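Local coordinates for protein urea carboxylase (Thermus thermophilus, PDB 3OEP) that is of unknown function but resembles KipI and KipA joined in one chain, with cyclophilin-like domains, and is probably not the allophanate hydrolase it was once called, at residues 217-222 with 368-373; 224-229 with 282-287; 271-276 with 331-336. All coordinates share one frame; numbering follows the deposited sequence. Where two conformers were deposited one is given.

How the interactions relate
The three contacts illustrate how two antiparallel sheets are each held by backbone pairing and meet through side chains. Interactions 1 and 2 lie on either side of strand 221-225 in one sheet, with centres about 15 Å apart; Ala-222 O and Leu-286 N, 2.8 Å apart, probably form a hydrogen bond between them. Interaction 3 pairs two strands of the facing sheet. Its centre is about 13 Å from that of interaction 2, and the sheets meet where Leu-283 CD1 lies 3.5 Å from Leu-334 CD2. Interaction 1 reaches the same sheet through Leu-369 CD2, 3.6 Å from Val-336 CG2. A glycerol, probably from the crystallisation liquor, lies about 4 Å from the side chain of Leu-369.

Interaction 1 (217-222 with 368-373); sequences EPRLPA and GLEALR
Pro-221 and Gly-368 form an antiparallel, non-hydrogen-bonded bridge, their CA atoms 4.0 Å apart, where an outermost strand of a six-stranded antiparallel sheet, 366-368, ends beside strand 221-225. Next to the bridge, Leu-369 N donates to Leu-220 O at 2.9 Å. Beyond this point the chains leave the sheet, and Arg-219 ties them together. From its CB, CG turns anti to the carbonyl carbon and the chain runs straight to CD; a bend at chi3 (-82°) then swings the guanidinium across to Glu-370. CZ comes to 3.4 Å from Glu-370 O, which NH1 and NH2 grip end-on, NH1 at 2.9 Å and NH2 at 3.1 Å. That oxygen lies in the guanidinium plane, between the two nitrogens, though NH2 approaches from above the carbonyl plane. NH1 also makes a salt bridge with Glu-370 OE2, although the carboxylate stands nearly upright to the guanidinium, at 81°. Leucines add apolar contacts: Leu-220 CD1 reaches Leu-372 CG at 3.9 Å, and Leu-220 CB packs on Leu-369 CB. A water completes the polar side, accepting from Arg-219 NH1 and donating to Glu-370 OE2 at 2.8 Å.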
# COMPACT_ATOMS: atom_id res chain seq x y z
N GLU A 217 5.45 -20.75 -16.94
CA GLU A 217 5.11 -22.14 -17.23
C GLU A 217 4.41 -22.76 -16.02
O GLU A 217 5.03 -23.50 -15.26
CB GLU A 217 6.37 -22.94 -17.59
N PRO A 218 3.12 -22.44 -15.83
CA PRO A 218 2.41 -23.02 -14.69
C PRO A 218 2.42 -24.54 -14.75
O PRO A 218 2.25 -25.13 -15.83
CB PRO A 218 0.98 -22.48 -14.82
CG PRO A 218 0.89 -21.84 -16.15
CD PRO A 218 2.26 -21.52 -16.61
N ARG A 219 2.64 -25.16 -13.59
CA ARG A 219 2.74 -26.61 -13.50
C ARG A 219 1.42 -27.31 -13.82
O ARG A 219 1.40 -28.38 -14.42
CB ARG A 219 3.20 -27.01 -12.10
CG ARG A 219 4.61 -26.57 -11.77
CD ARG A 219 5.04 -27.02 -10.38
NE ARG A 219 4.54 -26.12 -9.33
CZ ARG A 219 3.41 -26.28 -8.65
NH1 ARG A 219 3.08 -25.38 -7.72
NH2 ARG A 219 2.59 -27.31 -8.87
N LEU A 220 0.32 -26.68 -13.42
CA LEU A 220 -1.02 -27.24 -13.58
C LEU A 220 -1.97 -26.18 -14.15
O LEU A 220 -2.79 -25.61 -13.42
CB LEU A 220 -1.55 -27.73 -12.23
CG LEU A 220 -0.77 -28.85 -11.55
CD1 LEU A 220 -1.18 -28.97 -10.08
CD2 LEU A 220 -0.97 -30.16 -12.29
N PRO A 221 -1.86 -25.90 -15.46
CA PRO A 221 -2.69 -24.86 -16.06
C PRO A 221 -4.18 -25.07 -15.77
O PRO A 221 -4.70 -26.19 -15.91
CB PRO A 221 -2.40 -24.97 -17.56
CG PRO A 221 -1.07 -25.58 -17.62
CD PRO A 221 -0.96 -26.50 -16.46
N ALA A 222 -4.84 -24.01 -15.34
CA ALA A 222 -6.20 -24.10 -14.80
C ALA A 222 -7.20 -23.27 -15.58
O ALA A 222 -8.31 -23.72 -15.84
CB ALA A 222 -6.20 -23.68 -13.35
N GLY A 368 -2.43 -21.15 -13.11
CA GLY A 368 -2.36 -22.57 -12.76
C GLY A 368 -2.66 -22.85 -11.30
O GLY A 368 -2.67 -21.93 -10.47
N LEU A 369 -2.92 -24.12 -10.98
CA LEU A 369 -3.16 -24.55 -9.61
C LEU A 369 -1.83 -24.72 -8.85
O LEU A 369 -0.83 -25.20 -9.41
CB LEU A 369 -3.93 -25.89 -9.58
CG LEU A 369 -5.29 -25.92 -10.27
CD1 LEU A 369 -5.90 -27.31 -10.19
CD2 LEU A 369 -6.24 -24.88 -9.67
N GLU A 370 -1.81 -24.30 -7.59
CA GLU A 370 -0.62 -24.50 -6.75
C GLU A 370 -0.41 -26.00 -6.51
O GLU A 370 0.72 -26.48 -6.53
CB GLU A 370 -0.76 -23.75 -5.42
CG GLU A 370 0.27 -24.10 -4.34
CD GLU A 370 1.71 -23.91 -4.79
OE1 GLU A 370 2.60 -24.60 -4.24
OE2 GLU A 370 1.96 -23.09 -5.69
N ALA A 371 -1.50 -26.73 -6.31
CA ALA A 371 -1.46 -28.17 -6.08
C ALA A 371 -2.81 -28.80 -6.42
O ALA A 371 -3.82 -28.09 -6.51
CB ALA A 371 -1.10 -28.47 -4.64
N LEU A 372 -2.82 -30.12 -6.60
CA LEU A 372 -4.06 -30.85 -6.81
C LEU A 372 -4.65 -31.21 -5.44
O LEU A 372 -4.12 -32.07 -4.73
CB LEU A 372 -3.83 -32.13 -7.63
CG LEU A 372 -3.55 -31.93 -9.12
CD1 LEU A 372 -3.17 -33.27 -9.77
CD2 LEU A 372 -4.74 -31.31 -9.82
N ARG A 373 -5.73 -30.52 -5.08
CA ARG A 373 -6.39 -30.71 -3.79
C ARG A 373 -7.89 -30.75 -4.05
O ARG A 373 -8.61 -29.78 -3.77
CB ARG A 373 -6.04 -29.57 -2.83
CG ARG A 373 -4.56 -29.45 -2.50
CD ARG A 373 -4.12 -30.46 -1.47
NE ARG A 373 -2.70 -30.34 -1.16
CZ ARG A 373 -1.71 -30.93 -1.84
NH1 ARG A 373 -1.96 -31.71 -2.89
NH2 ARG A 373 -0.45 -30.74 -1.46
O HOH W 1 4.70 -23.13 -6.25
O HOH W 2 0.22 -24.39 -11.80

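Interaction 2 (224-229 with 282-287)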
# COMPACT_ATOMS: atom_id res chain seq x y z
N LEU A 224 -7.76 -19.59 -18.40
CA LEU A 224 -7.31 -18.56 -19.32
C LEU A 224 -8.12 -17.30 -19.10
O LEU A 224 -9.36 -17.35 -19.03
CB LEU A 224 -7.53 -19.02 -20.77
CG LEU A 224 -7.29 -17.98 -21.87
CD1 LEU A 224 -5.81 -17.60 -21.99
CD2 LEU A 224 -7.81 -18.50 -23.20
N VAL A 225 -7.42 -16.18 -18.99
CA VAL A 225 -8.06 -14.87 -18.99
C VAL A 225 -8.31 -14.48 -20.44
O VAL A 225 -7.37 -14.15 -21.17
CB VAL A 225 -7.18 -13.80 -18.31
CG1 VAL A 225 -7.92 -12.45 -18.29
CG2 VAL A 225 -6.78 -14.25 -16.91
N GLU A 226 -9.56 -14.57 -20.88
CA GLU A 226 -9.92 -14.20 -22.24
C GLU A 226 -10.01 -12.69 -22.38
O GLU A 226 -9.52 -12.12 -23.37
CB GLU A 226 -11.23 -14.85 -22.66
CG GLU A 226 -11.12 -16.38 -22.77
CD GLU A 226 -11.94 -16.95 -23.92
OE1 GLU A 226 -12.01 -16.31 -24.99
OE2 GLU A 226 -12.48 -18.06 -23.77
N GLU A 227 -10.63 -12.06 -21.39
CA GLU A 227 -10.75 -10.61 -21.32
C GLU A 227 -10.51 -10.19 -19.86
O GLU A 227 -11.04 -10.81 -18.95
CB GLU A 227 -12.14 -10.15 -21.77
CG GLU A 227 -12.63 -10.84 -23.04
CD GLU A 227 -14.02 -10.42 -23.46
OE1 GLU A 227 -14.40 -9.26 -23.19
OE2 GLU A 227 -14.74 -11.24 -24.06
N PRO A 228 -9.70 -9.14 -19.64
CA PRO A 228 -9.52 -8.66 -18.28
C PRO A 228 -10.71 -7.81 -17.85
O PRO A 228 -11.42 -7.26 -18.68
CB PRO A 228 -8.28 -7.79 -18.39
CG PRO A 228 -8.33 -7.25 -19.75
CD PRO A 228 -8.85 -8.39 -20.59
N GLY A 229 -10.92 -7.74 -16.54
CA GLY A 229 -11.82 -6.76 -15.97
C GLY A 229 -11.06 -5.46 -15.76
O GLY A 229 -9.95 -5.28 -16.28
N VAL A 282 -13.44 -12.17 -18.10
CA VAL A 282 -14.04 -13.31 -18.78
C VAL A 282 -12.99 -14.41 -18.76
O VAL A 282 -11.89 -14.24 -19.29
CB VAL A 282 -14.42 -12.95 -20.22
CG1 VAL A 282 -15.03 -14.17 -20.93
CG2 VAL A 282 -15.39 -11.76 -20.25
N LEU A 283 -13.32 -15.54 -18.13
CA LEU A 283 -12.36 -16.61 -17.86
C LEU A 283 -12.85 -17.92 -18.44
O LEU A 283 -14.04 -18.22 -18.38
CB LEU A 283 -12.18 -16.80 -16.35
CG LEU A 283 -11.84 -15.57 -15.51
CD1 LEU A 283 -11.86 -15.92 -14.02
CD2 LEU A 283 -10.49 -14.99 -15.95
N THR A 284 -11.94 -18.72 -18.97
CA THR A 284 -12.30 -20.05 -19.47
C THR A 284 -11.43 -21.12 -18.81
O THR A 284 -10.21 -20.99 -18.76
CB THR A 284 -12.22 -20.10 -21.00
OG1 THR A 284 -13.09 -19.10 -21.54
CG2 THR A 284 -12.64 -21.48 -21.53
N ALA A 285 -12.08 -22.16 -18.29
CA ALA A 285 -11.39 -23.26 -17.63
C ALA A 285 -10.60 -24.08 -18.66
O ALA A 285 -11.08 -24.34 -19.76
CB ALA A 285 -12.39 -24.16 -16.90
N LEU A 286 -9.38 -24.47 -18.28
CA LEU A 286 -8.54 -25.33 -19.12
C LEU A 286 -8.52 -26.78 -18.61
O LEU A 286 -7.94 -27.67 -19.25
CB LEU A 286 -7.12 -24.77 -19.16
CG LEU A 286 -7.02 -23.34 -19.70
CD1 LEU A 286 -5.57 -22.87 -19.67
CD2 LEU A 286 -7.61 -23.24 -21.13
N ARG A 287 -9.15 -27.00 -17.47
CA ARG A 287 -9.35 -28.33 -16.91
C ARG A 287 -10.64 -28.24 -16.10
O ARG A 287 -11.13 -27.14 -15.86
CB ARG A 287 -8.19 -28.72 -16.00
CG ARG A 287 -7.99 -27.78 -14.81
CD ARG A 287 -6.74 -28.14 -14.00
NE ARG A 287 -6.93 -29.37 -13.23
CZ ARG A 287 -6.20 -30.48 -13.33
NH1 ARG A 287 -5.17 -30.58 -14.17
NH2 ARG A 287 -6.51 -31.53 -12.56
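Leu-224 and Thr-284 form a hydrogen-bonded pair in an antiparallel ladder that runs into a classic beta bulge, in which Glu-226 and Glu-227 together face Val-282. Strand 221-225 lies between strands 282-285 and 366-368 of its sheet, and the chain turns a corner at Glu-226, near the one-residue slip in register.

The backbone bonds show the slip. Leu-224 N donates to Thr-284 O at 2.8 Å, and Thr-284 N returns a bond to Leu-224 O. At the bulge a single carbonyl serves two donors: Glu-226 N meets Val-282 O at 2.8 Å, nearly end-on to the carbonyl, whereas the longer bond from Glu-227 N, 3.3 Å to Val-282 O, falls on a lone pair. Val-282 N closes the ladder by donating to Glu-227 O.

Among the apolar contacts, Val-225 and Leu-283 share the face turned toward the second sheet and run alongside each other in the same direction, with Val-225 CG2 3.9 Å from Leu-283 CD2. Leu-224 lies on the opposite face, where Leu-286 brings CD2 to 4.2 Å from Leu-224 CB. There too the chain of Glu-227 packs along Val-282, Glu-227 CD 3.7 Å from Val-282 CG2.

The Thr-284 face also carries a polar contact. The side chain of Glu-226, its CG anti to the carbonyl carbon (chi1 -67°) and its chain bent at chi2, reaches over to Thr-284, whose hydroxyl is also hydrogen-bonded to Thr-320 OG1. A valine in place of Thr-284 would probably leave both the carboxylate of Glu-226 and the hydroxyl of Thr-320 without this partner, and the glutamate freer to turn. The bond itself is short: Thr-284 OG1 donates to Glu-226 OE2 at 2.5 Å, on the anti side of the carboxylate and 17° out of its plane.

Interaction 3 (271-276 with 331-336); sequences APLLEF and RGYLAV
Phe-276 lays its ring over Gly-332, the apolar centre of an antiparallel pairing between strands 273-277 and 331-336. With chi1 at 48°, CG sits between the backbone N and the carbonyl carbon, folding the ring back across the neighbouring strand. Gly-332 CA lies 4.1 Å from the centroid of the Phe-276 ring, a CH-pi contact over the face, and Gly-332 O lies above the same ring toward its rim. Leu-274 and Leu-334 share this side of the sheet and pack against Leu-283 of the facing sheet. On the other side, Leu-273 CD1 touches Ala-335 CB at 4.0 Å and also Tyr-333 CB, beneath helix 255-264.

Paired backbone hydrogen bonds join Leu-274 to Leu-334 and Phe-276 to Gly-332. Farther out, Glu-275 extends alongside the Tyr-333 ring, Glu-275 CG 3.4 Å from Tyr-333 CE2, with its carboxylate turned 83° to the ring. Tyr-333 OH donates to Glu-275 OE2 at 2.7 Å, from above the carboxylate plane. The other oxygen is met still more steeply: Arg-331 NH1 makes a salt bridge with Glu-275 OE1 at 2.9 Å. Arg-331 is also held through NE by Gly-481 O, while Arg-420 adds a second salt bridge to Glu-275 OE1 and Leu-253 N a second bond to Glu-275 OE2. Each oxygen of this buried carboxylate therefore has two partners, which probably offsets the cost of its burial and fixes its rotation, joining these two inner strands to the loops around them.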
# COMPACT_ATOMS: atom_id res chain seq x y z
N ALA A 271 -4.71 -18.50 0.83
CA ALA A 271 -4.23 -19.05 -0.45
C ALA A 271 -4.50 -18.06 -1.59
O ALA A 271 -5.50 -17.34 -1.55
CB ALA A 271 -4.90 -20.39 -0.75
N PRO A 272 -3.62 -18.02 -2.61
CA PRO A 272 -3.86 -17.02 -3.65
C PRO A 272 -5.17 -17.23 -4.41
O PRO A 272 -5.47 -18.35 -4.84
CB PRO A 272 -2.66 -17.19 -4.58
CG PRO A 272 -1.58 -17.73 -3.72
CD PRO A 272 -2.30 -18.66 -2.77
N LEU A 273 -5.92 -16.14 -4.59
CA LEU A 273 -7.18 -16.17 -5.33
C LEU A 273 -7.31 -14.86 -6.11
O LEU A 273 -6.44 -13.99 -6.01
CB LEU A 273 -8.37 -16.41 -4.39
CG LEU A 273 -8.96 -15.26 -3.57
CD1 LEU A 273 -10.11 -15.78 -2.71
CD2 LEU A 273 -7.94 -14.59 -2.72
N LEU A 274 -8.37 -14.76 -6.90
CA LEU A 274 -8.60 -13.59 -7.75
C LEU A 274 -9.55 -12.60 -7.08
O LEU A 274 -10.60 -12.98 -6.59
CB LEU A 274 -9.19 -14.04 -9.09
CG LEU A 274 -9.23 -12.99 -10.20
CD1 LEU A 274 -7.86 -12.40 -10.42
CD2 LEU A 274 -9.76 -13.62 -11.48
N GLU A 275 -9.16 -11.32 -7.06
CA GLU A 275 -10.03 -10.23 -6.65
C GLU A 275 -10.32 -9.41 -7.90
O GLU A 275 -9.41 -9.15 -8.69
CB GLU A 275 -9.34 -9.32 -5.62
CG GLU A 275 -10.20 -8.15 -5.16
CD GLU A 275 -9.45 -7.17 -4.29
OE1 GLU A 275 -9.03 -6.13 -4.83
OE2 GLU A 275 -9.29 -7.44 -3.07
N PHE A 276 -11.57 -9.02 -8.08
CA PHE A 276 -11.94 -8.09 -9.16
C PHE A 276 -12.96 -7.08 -8.67
O PHE A 276 -13.75 -7.35 -7.77
CB PHE A 276 -12.47 -8.84 -10.38
CG PHE A 276 -13.51 -9.87 -10.06
CD1 PHE A 276 -14.86 -9.58 -10.17
CD2 PHE A 276 -13.13 -11.14 -9.64
CE1 PHE A 276 -15.81 -10.53 -9.86
CE2 PHE A 276 -14.09 -12.10 -9.33
CZ PHE A 276 -15.43 -11.79 -9.44
N ARG A 331 -16.91 -5.54 -5.33
CA ARG A 331 -15.69 -6.35 -5.27
C ARG A 331 -16.00 -7.83 -5.04
O ARG A 331 -16.60 -8.20 -4.04
CB ARG A 331 -14.78 -5.82 -4.17
CG ARG A 331 -13.35 -6.32 -4.21
CD ARG A 331 -12.46 -5.47 -3.29
NE ARG A 331 -12.61 -4.05 -3.61
CZ ARG A 331 -11.88 -3.37 -4.49
NH1 ARG A 331 -10.85 -3.93 -5.12
NH2 ARG A 331 -12.16 -2.09 -4.71
N GLY A 332 -15.56 -8.65 -5.99
CA GLY A 332 -15.78 -10.09 -5.94
C GLY A 332 -14.48 -10.85 -5.84
O GLY A 332 -13.39 -10.32 -6.13
N TYR A 333 -14.59 -12.11 -5.40
CA TYR A 333 -13.47 -13.03 -5.24
C TYR A 333 -13.77 -14.37 -5.90
O TYR A 333 -14.87 -14.91 -5.75
CB TYR A 333 -13.17 -13.26 -3.76
CG TYR A 333 -12.70 -11.98 -3.13
CD1 TYR A 333 -13.61 -11.09 -2.59
CD2 TYR A 333 -11.36 -11.62 -3.18
CE1 TYR A 333 -13.19 -9.88 -2.06
CE2 TYR A 333 -10.93 -10.41 -2.66
CZ TYR A 333 -11.84 -9.55 -2.11
OH TYR A 333 -11.40 -8.34 -1.60
N LEU A 334 -12.79 -14.90 -6.61
CA LEU A 334 -12.90 -16.23 -7.19
C LEU A 334 -11.74 -17.07 -6.69
O LEU A 334 -10.58 -16.74 -6.94
CB LEU A 334 -12.87 -16.15 -8.71
CG LEU A 334 -13.08 -17.47 -9.46
CD1 LEU A 334 -14.51 -17.96 -9.29
CD2 LEU A 334 -12.72 -17.30 -10.93
N ALA A 335 -12.06 -18.14 -5.96
CA ALA A 335 -11.07 -19.10 -5.48
C ALA A 335 -11.19 -20.39 -6.28
O ALA A 335 -12.25 -20.70 -6.81
CB ALA A 335 -11.29 -19.37 -4.00
N VAL A 336 -10.08 -21.12 -6.37
CA VAL A 336 -10.08 -22.44 -7.00
C VAL A 336 -9.47 -23.45 -6.05
O VAL A 336 -8.52 -23.13 -5.33
CB VAL A 336 -9.33 -22.44 -8.35
CG1 VAL A 336 -10.02 -21.50 -9.34
CG2 VAL A 336 -7.87 -22.06 -8.16
O HOH W 3 -7.88 -19.83 -4.51